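Local coordinates for protein UL37 (Suid herpesvirus 1, PDB 4K70) that is an inner tegument protein of the herpesvirus particle, here its N-terminal half, and probably helps to control trafficking of the virus, at residues Ala453-Arg456 and Ala461-Ala464; Glu29-Ala34 and Thr62-Val67; Ala445-Glu450 and Glu467-Trp472. All coordinates share one frame; numbering follows the deposited sequence.

How the interactions relate
Going from the N terminus, interaction 2 comes first: the end of helix 20-32 meets the start of helix 63-78, closing a loop of 27 residues that is mostly helix 39-60. The other two lie far along the chain, in the last two helices, 438-458 and 464-481. Interaction 3 joins the bodies of these helices, and within the loop it closes, interaction 1 fastens their connecting turn. Interaction 2 is in series with both, yet space brings all three together, their centres 10 to 12 Å apart. F31 reaches L469 and V67 meets A454, so the N-terminal helices and this fragment's last hairpin form one packed region of a mainly helical N-terminal half, with no strands.

Interaction 1: Ala453-Arg456 and Ala461-Ala464; sequences AAER and AHSA
E455 and S463 meet through one hydrogen bond: S463 OG donates to E455 OE2 at 2.8 Å, taking the anti lone pair, the one turned away from OE1. E455 has the most surface buried here, and its length suits the place, since it spans from the last turn of helix 438-458 to the loop that follows. Its CG lies anti to the carbonyl carbon (chi1 -81°) and the chain runs extended beyond CG, which carries OE2 across to the loop. The backbone N of S463 lies 3.1 Å from the same E455 OE2. The methylene carbons come along too, with E455 CG 3.9 Å from S463 CB, so an apolar stem accompanies the polar end.

S463 is the N-cap of helix 464-481. With chi1 at 55° its OG sits between the backbone N and the carbonyl carbon, from where it meets both the carboxylate and the backbone N of R466. A small hydroxyl that can give one bond and take another fits such a cap well. The guanidinium of R466 makes a salt bridge to E455 OE2, which would help to offset the charge of this buried carboxylate. A461 contributes mainly backbone, its O standing 3.9 Å from E455 OE1, and its small methyl points away from the helix.

The contact thus ties the end of helix 438-458 to the start of helix 464-481 across a tight helical hairpin. Helix 63-78 packs alongside, where C63 touches both A454 and S463.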
loop_
_atom_site.group_PDB
_atom_site.type_symbol
_atom_site.label_atom_id
_atom_site.label_comp_id
_atom_site.label_asym_id
_atom_site.label_seq_id
_atom_site.Cartn_x
_atom_site.Cartn_y
_atom_site.Cartn_z
ATOM N N ALA A 453 33.172 -8.997 15.295
ATOM C CA ALA A 453 34.464 -8.489 14.833
ATOM C C ALA A 453 35.109 -7.582 15.878
ATOM O O ALA A 453 36.314 -7.649 16.120
ATOM C CB ALA A 453 34.315 -7.746 13.517
ATOM N N ALA A 454 34.302 -6.727 16.491
ATOM C CA ALA A 454 34.796 -5.826 17.528
ATOM C C ALA A 454 35.166 -6.612 18.782
ATOM O O ALA A 454 36.095 -6.248 19.506
ATOM C CB ALA A 454 33.752 -4.770 17.851
ATOM N N GLU A 455 34.425 -7.688 19.035
ATOM C CA GLU A 455 34.694 -8.560 20.172
ATOM C C GLU A 455 36.063 -9.206 20.033
ATOM O O GLU A 455 36.805 -9.318 21.005
ATOM C CB GLU A 455 33.614 -9.636 20.294
ATOM C CG GLU A 455 32.344 -9.169 20.973
ATOM C CD GLU A 455 31.271 -10.245 21.002
ATOM O OE1 GLU A 455 31.417 -11.240 20.261
ATOM O OE2 GLU A 455 30.286 -10.099 21.765
ATOM N N ARG A 456 36.400 -9.617 18.816
ATOM C CA ARG A 456 37.686 -10.251 18.557
ATOM C C ARG A 456 38.843 -9.264 18.652
ATOM O O ARG A 456 39.859 -9.560 19.275
ATOM C CB ARG A 456 37.683 -10.951 17.201
ATOM C CG ARG A 456 37.114 -12.356 17.254
ATOM C CD ARG A 456 35.935 -12.511 16.312
ATOM N NE ARG A 456 36.217 -11.936 14.998
ATOM C CZ ARG A 456 35.333 -11.869 14.007
ATOM N NH1 ARG A 456 34.108 -12.344 14.181
ATOM N NH2 ARG A 456 35.677 -11.325 12.846
ATOM N N ALA A 461 34.854 -12.862 23.924
ATOM C CA ALA A 461 33.921 -13.765 23.256
ATOM C C ALA A 461 32.484 -13.340 23.557
ATOM O O ALA A 461 31.523 -13.929 23.054
ATOM C CB ALA A 461 34.156 -15.202 23.694
ATOM N N HIS A 462 32.347 -12.312 24.387
ATOM C CA HIS A 462 31.039 -11.750 24.702
ATOM C C HIS A 462 31.166 -10.314 25.186
ATOM O O HIS A 462 32.102 -9.963 25.907
ATOM C CB HIS A 462 30.322 -12.587 25.755
ATOM C CG HIS A 462 28.936 -12.111 26.054
ATOM N ND1 HIS A 462 28.008 -11.862 25.065
ATOM C CD2 HIS A 462 28.321 -11.835 27.227
ATOM C CE1 HIS A 462 26.878 -11.456 25.618
ATOM N NE2 HIS A 462 27.041 -11.430 26.929
ATOM N N SER A 463 30.217 -9.483 24.780
ATOM C CA SER A 463 30.251 -8.078 25.135
ATOM C C SER A 463 28.895 -7.610 25.629
ATOM O O SER A 463 27.871 -8.230 25.350
ATOM C CB SER A 463 30.700 -7.240 23.934
ATOM O OG SER A 463 29.877 -7.480 22.805
ATOM N N ALA A 464 28.899 -6.522 26.388
ATOM C CA ALA A 464 27.665 -5.864 26.788
ATOM C C ALA A 464 26.994 -5.298 25.541
ATOM O O ALA A 464 25.770 -5.212 25.465
ATOM C CB ALA A 464 27.958 -4.753 27.781
#

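Interaction 2: Glu29-Ala34 and Thr62-Val67; sequences EFFMAA and TCEAAV
Within 29-34, F31 reaches E64 and V67. Just before it in sequence, F30 turns elsewhere: it packs on L68, L72 and L75 of helix 63-78 and makes a cation-pi interaction with R79. F31 has its CG anti to the carbonyl carbon (chi1 -75°), which sends the ring out toward the first turns of helix 63-78, and a long flat group is well suited to bridging backbones whose nearest CA atoms, those of F31 and E64, are 9.2 Å apart. Its far corner does the touching. F31 CZ lies 3.7 Å from E64 O, which comes to the ring edge near its plane, so a C-H edge with slight positive character faces a carbonyl oxygen.

This is helix-to-helix packing in a largely alpha-helical protein, within the part recognised as the UL37 tegument family. The same F31 CZ lies 3.8 Å from V67 CG1, the two side chains meeting at a slant; V67 holds CG1 anti to its backbone N (chi1 168°), and a branched residue there fills a buried helix face compactly. E64 offers its CB to the ring, at 4.4 Å from F31 CE2, while its carboxylate leads away and OE2 accepts from the backbone N of A465. F31 also touches A465 and L469 of helix 464-481.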
loop_
_atom_site.group_PDB
_atom_site.type_symbol
_atom_site.label_atom_id
_atom_site.label_comp_id
_atom_site.label_asym_id
_atom_site.label_seq_id
_atom_site.Cartn_x
_atom_site.Cartn_y
_atom_site.Cartn_z
ATOM N N GLU A 29 23.091 2.722 26.144
ATOM C CA GLU A 29 21.773 3.356 26.150
ATOM C C GLU A 29 21.348 3.754 24.742
ATOM O O GLU A 29 20.182 3.598 24.364
ATOM C CB GLU A 29 21.760 4.572 27.075
ATOM C CG GLU A 29 21.786 4.207 28.549
ATOM C CD GLU A 29 22.368 5.306 29.416
ATOM O OE1 GLU A 29 22.313 6.486 29.002
ATOM O OE2 GLU A 29 22.888 4.981 30.507
ATOM N N PHE A 30 22.300 4.264 23.966
ATOM C CA PHE A 30 22.027 4.604 22.579
ATOM C C PHE A 30 21.640 3.343 21.818
ATOM O O PHE A 30 20.696 3.352 21.026
ATOM C CB PHE A 30 23.234 5.278 21.942
ATOM C CG PHE A 30 23.077 5.540 20.474
ATOM C CD1 PHE A 30 22.262 6.564 20.021
ATOM C CD2 PHE A 30 23.753 4.765 19.547
ATOM C CE1 PHE A 30 22.119 6.808 18.662
ATOM C CE2 PHE A 30 23.615 5.001 18.191
ATOM C CZ PHE A 30 22.798 6.027 17.746
ATOM N N PHE A 31 22.360 2.254 22.085
ATOM C CA PHE A 31 22.073 0.969 21.458
ATOM C C PHE A 31 20.610 0.551 21.635
ATOM O O PHE A 31 20.060 -0.169 20.803
ATOM C CB PHE A 31 23.011 -0.120 22.000
ATOM C CG PHE A 31 24.419 -0.035 21.471
ATOM C CD1 PHE A 31 24.714 0.740 20.363
ATOM C CD2 PHE A 31 25.449 -0.742 22.080
ATOM C CE1 PHE A 31 26.016 0.816 19.866
ATOM C CE2 PHE A 31 26.754 -0.674 21.592
ATOM C CZ PHE A 31 27.037 0.105 20.485
ATOM N N MET A 32 19.974 1.014 22.708
ATOM C CA MET A 32 18.595 0.622 22.995
ATOM C C MET A 32 17.576 1.773 22.952
ATOM O O MET A 32 16.395 1.576 23.243
ATOM C CB MET A 32 18.523 -0.104 24.337
ATOM C CG MET A 32 19.170 -1.480 24.311
ATOM S SD MET A 32 19.051 -2.333 25.890
ATOM C CE MET A 32 20.239 -1.401 26.853
ATOM N N ALA A 33 18.032 2.957 22.568
ATOM C CA ALA A 33 17.169 4.136 22.539
ATOM C C ALA A 33 15.980 3.991 21.590
ATOM O O ALA A 33 15.985 3.168 20.675
ATOM C CB ALA A 33 17.977 5.380 22.198
ATOM N N ALA A 34 14.952 4.802 21.821
ATOM C CA ALA A 34 13.733 4.726 21.031
ATOM C C ALA A 34 13.479 6.034 20.293
ATOM O O ALA A 34 12.555 6.134 19.483
ATOM C CB ALA A 34 12.557 4.384 21.923
ATOM N N THR A 62 37.211 0.403 24.229
ATOM C CA THR A 62 36.153 -0.564 24.478
ATOM C C THR A 62 35.465 -1.044 23.204
ATOM O O THR A 62 35.488 -0.381 22.158
ATOM C CB THR A 62 35.087 -0.019 25.428
ATOM O OG1 THR A 62 34.408 1.071 24.793
ATOM C CG2 THR A 62 35.722 0.455 26.726
ATOM N N CYS A 63 34.847 -2.212 23.330
ATOM C CA CYS A 63 34.170 -2.893 22.244
ATOM C C CYS A 63 32.896 -2.144 21.855
ATOM O O CYS A 63 32.569 -2.030 20.673
ATOM C CB CYS A 63 33.848 -4.322 22.690
ATOM S SG CYS A 63 32.900 -5.289 21.527
ATOM N N GLU A 64 32.186 -1.639 22.861
ATOM C CA GLU A 64 31.007 -0.799 22.656
ATOM C C GLU A 64 31.339 0.426 21.804
ATOM O O GLU A 64 30.627 0.741 20.850
ATOM C CB GLU A 64 30.421 -0.352 24.000
ATOM C CG GLU A 64 29.762 -1.472 24.807
ATOM C CD GLU A 64 30.749 -2.549 25.247
ATOM O OE1 GLU A 64 31.952 -2.239 25.358
ATOM O OE2 GLU A 64 30.325 -3.701 25.477
ATOM N N ALA A 65 32.427 1.106 22.150
ATOM C CA ALA A 65 32.878 2.280 21.407
ATOM C C ALA A 65 33.255 1.944 19.971
ATOM O O ALA A 65 33.010 2.730 19.055
ATOM C CB ALA A 65 34.061 2.945 22.113
ATOM N N ALA A 66 33.867 0.778 19.783
ATOM C CA ALA A 66 34.295 0.351 18.460
ATOM C C ALA A 66 33.067 0.149 17.582
ATOM O O ALA A 66 32.994 0.662 16.460
ATOM C CB ALA A 66 35.091 -0.938 18.559
ATOM N N VAL A 67 32.112 -0.607 18.113
ATOM C CA VAL A 67 30.852 -0.907 17.431
ATOM C C VAL A 67 30.067 0.358 17.100
ATOM O O VAL A 67 29.603 0.543 15.965
ATOM C CB VAL A 67 29.972 -1.842 18.286
ATOM C CG1 VAL A 67 28.552 -1.931 17.719
ATOM C CG2 VAL A 67 30.606 -3.223 18.377
#

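Interaction 3: Ala445-Glu450 and Glu467-Trp472; sequences AALLRE and EALNTW
L447 and L469 touch methyl to methyl, L447 CD2 lying 4.1 Å from L469 CD2, with the two side chains crossing at about a right angle. Different first torsions aim the side chains: L447 puts CG anti to the backbone N (chi1 -174°), whereas L469 has its CG anti to the carbonyl carbon (chi1 -70°). The second torsions, which also differ, then turn CD2 of each to its partner. Both are buried, and the forked end of leucine suits such a helix interface because it can meet several apolar neighbours at once.

One residue further along each helix, L448 and N470 also cross roughly perpendicularly. The CB bond of L448 does not point at 467-472, but the chain is extended beyond CG (chi2 -179°) and its end comes nearer. Both its methyls approach the asparagine oxygen, CD1 at 3.6 Å and CD2 at 3.8 Å from N470 OD1. This is van der Waals contact; OD1 also takes a weak hydrogen bond from R444 NE. L448 and N470 are partly exposed, where an amide can rest on leucine and still find a polar partner.

These residues join helices 438-458 and 464-481 along their bodies. L469 also touches V67 of helix 63-78, A468 packs on L28 of helix 20-32, and W472 packs edge-to-face with W78.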
loop_
_atom_site.group_PDB
_atom_site.type_symbol
_atom_site.label_atom_id
_atom_site.label_comp_id
_atom_site.label_asym_id
_atom_site.label_seq_id
_atom_site.Cartn_x
_atom_site.Cartn_y
_atom_site.Cartn_z
ATOM N N ALA A 445 21.723 -10.531 11.787
ATOM C CA ALA A 445 22.927 -11.315 11.496
ATOM C C ALA A 445 24.092 -10.419 11.062
ATOM O O ALA A 445 25.230 -10.627 11.477
ATOM C CB ALA A 445 22.641 -12.354 10.436
ATOM N N ALA A 446 23.799 -9.426 10.228
ATOM C CA ALA A 446 24.812 -8.481 9.771
ATOM C C ALA A 446 25.388 -7.651 10.919
ATOM O O ALA A 446 26.604 -7.484 11.014
ATOM C CB ALA A 446 24.248 -7.578 8.689
ATOM N N LEU A 447 24.517 -7.130 11.781
ATOM C CA LEU A 447 24.953 -6.332 12.927
ATOM C C LEU A 447 25.813 -7.150 13.887
ATOM O O LEU A 447 26.841 -6.676 14.365
ATOM C CB LEU A 447 23.760 -5.734 13.671
ATOM C CG LEU A 447 24.052 -4.750 14.814
ATOM C CD1 LEU A 447 25.079 -3.713 14.411
ATOM C CD2 LEU A 447 22.779 -4.065 15.275
ATOM N N LEU A 448 25.400 -8.384 14.158
ATOM C CA LEU A 448 26.142 -9.241 15.079
ATOM C C LEU A 448 27.505 -9.673 14.539
ATOM O O LEU A 448 28.417 -9.956 15.316
ATOM C CB LEU A 448 25.313 -10.464 15.463
ATOM C CG LEU A 448 24.143 -10.184 16.400
ATOM C CD1 LEU A 448 23.419 -11.481 16.737
ATOM C CD2 LEU A 448 24.641 -9.482 17.660
ATOM N N ARG A 449 27.645 -9.739 13.216
ATOM C CA ARG A 449 28.948 -10.001 12.612
ATOM C C ARG A 449 29.909 -8.855 12.927
ATOM O O ARG A 449 31.098 -9.068 13.164
ATOM C CB ARG A 449 28.837 -10.188 11.095
ATOM C CG ARG A 449 28.159 -11.506 10.654
ATOM C CD ARG A 449 28.419 -11.779 9.176
ATOM N NE ARG A 449 27.755 -10.815 8.293
ATOM C CZ ARG A 449 26.520 -10.965 7.825
ATOM N NH1 ARG A 449 25.809 -12.033 8.158
ATOM N NH2 ARG A 449 25.992 -10.052 7.024
ATOM N N GLU A 450 29.393 -7.631 12.931
ATOM C CA GLU A 450 30.231 -6.483 13.257
ATOM C C GLU A 450 30.540 -6.460 14.748
ATOM O O GLU A 450 31.647 -6.093 15.156
ATOM C CB GLU A 450 29.579 -5.173 12.805
ATOM C CG GLU A 450 29.354 -5.100 11.308
ATOM C CD GLU A 450 30.624 -5.349 10.508
ATOM O OE1 GLU A 450 31.712 -5.510 11.115
ATOM O OE2 GLU A 450 30.536 -5.375 9.260
ATOM N N GLU A 467 24.724 -7.767 24.092
ATOM C CA GLU A 467 23.502 -7.984 24.849
ATOM C C GLU A 467 22.525 -6.830 24.672
ATOM O O GLU A 467 21.311 -7.039 24.588
ATOM C CB GLU A 467 23.822 -8.184 26.325
ATOM C CG GLU A 467 22.735 -8.917 27.080
ATOM C CD GLU A 467 22.982 -8.948 28.574
ATOM O OE1 GLU A 467 24.161 -9.062 28.992
ATOM O OE2 GLU A 467 21.990 -8.855 29.330
ATOM N N ALA A 468 23.055 -5.609 24.621
ATOM C CA ALA A 468 22.222 -4.424 24.408
ATOM C C ALA A 468 21.561 -4.452 23.027
ATOM O O ALA A 468 20.348 -4.304 22.907
ATOM C CB ALA A 468 23.044 -3.166 24.575
ATOM N N LEU A 469 22.371 -4.652 21.991
ATOM C CA LEU A 469 21.878 -4.674 20.618
ATOM C C LEU A 469 20.874 -5.804 20.370
ATOM O O LEU A 469 19.857 -5.597 19.701
ATOM C CB LEU A 469 23.051 -4.727 19.630
ATOM C CG LEU A 469 23.848 -3.418 19.591
ATOM C CD1 LEU A 469 25.185 -3.554 18.849
ATOM C CD2 LEU A 469 22.995 -2.302 18.981
ATOM N N ASN A 470 21.155 -6.991 20.917
ATOM C CA ASN A 470 20.212 -8.119 20.868
ATOM C C ASN A 470 18.878 -7.783 21.515
ATOM O O ASN A 470 17.819 -8.155 21.012
ATOM C CB ASN A 470 20.794 -9.358 21.559
ATOM C CG ASN A 470 21.608 -10.220 20.622
ATOM O OD1 ASN A 470 21.354 -10.249 19.418
ATOM N ND2 ASN A 470 22.589 -10.936 21.167
ATOM N N THR A 471 18.939 -7.093 22.647
ATOM C CA THR A 471 17.740 -6.683 23.360
ATOM C C THR A 471 16.933 -5.691 22.530
ATOM O O THR A 471 15.703 -5.764 22.466
ATOM C CB THR A 471 18.102 -6.052 24.715
ATOM O OG1 THR A 471 18.731 -7.042 25.540
ATOM C CG2 THR A 471 16.862 -5.512 25.417
ATOM N N TRP A 472 17.634 -4.765 21.889
ATOM C CA TRP A 472 16.992 -3.774 21.042
ATOM C C TRP A 472 16.323 -4.409 19.824
ATOM O O TRP A 472 15.164 -4.137 19.522
ATOM C CB TRP A 472 18.021 -2.750 20.587
ATOM C CG TRP A 472 17.435 -1.692 19.736
ATOM C CD1 TRP A 472 16.481 -0.786 20.096
ATOM C CD2 TRP A 472 17.763 -1.414 18.373
ATOM N NE1 TRP A 472 16.190 0.039 19.036
ATOM C CE2 TRP A 472 16.964 -0.323 17.968
ATOM C CE3 TRP A 472 18.656 -1.977 17.459
ATOM C CZ2 TRP A 472 17.033 0.213 16.685
ATOM C CZ3 TRP A 472 18.726 -1.442 16.190
ATOM C CH2 TRP A 472 17.914 -0.358 15.811
#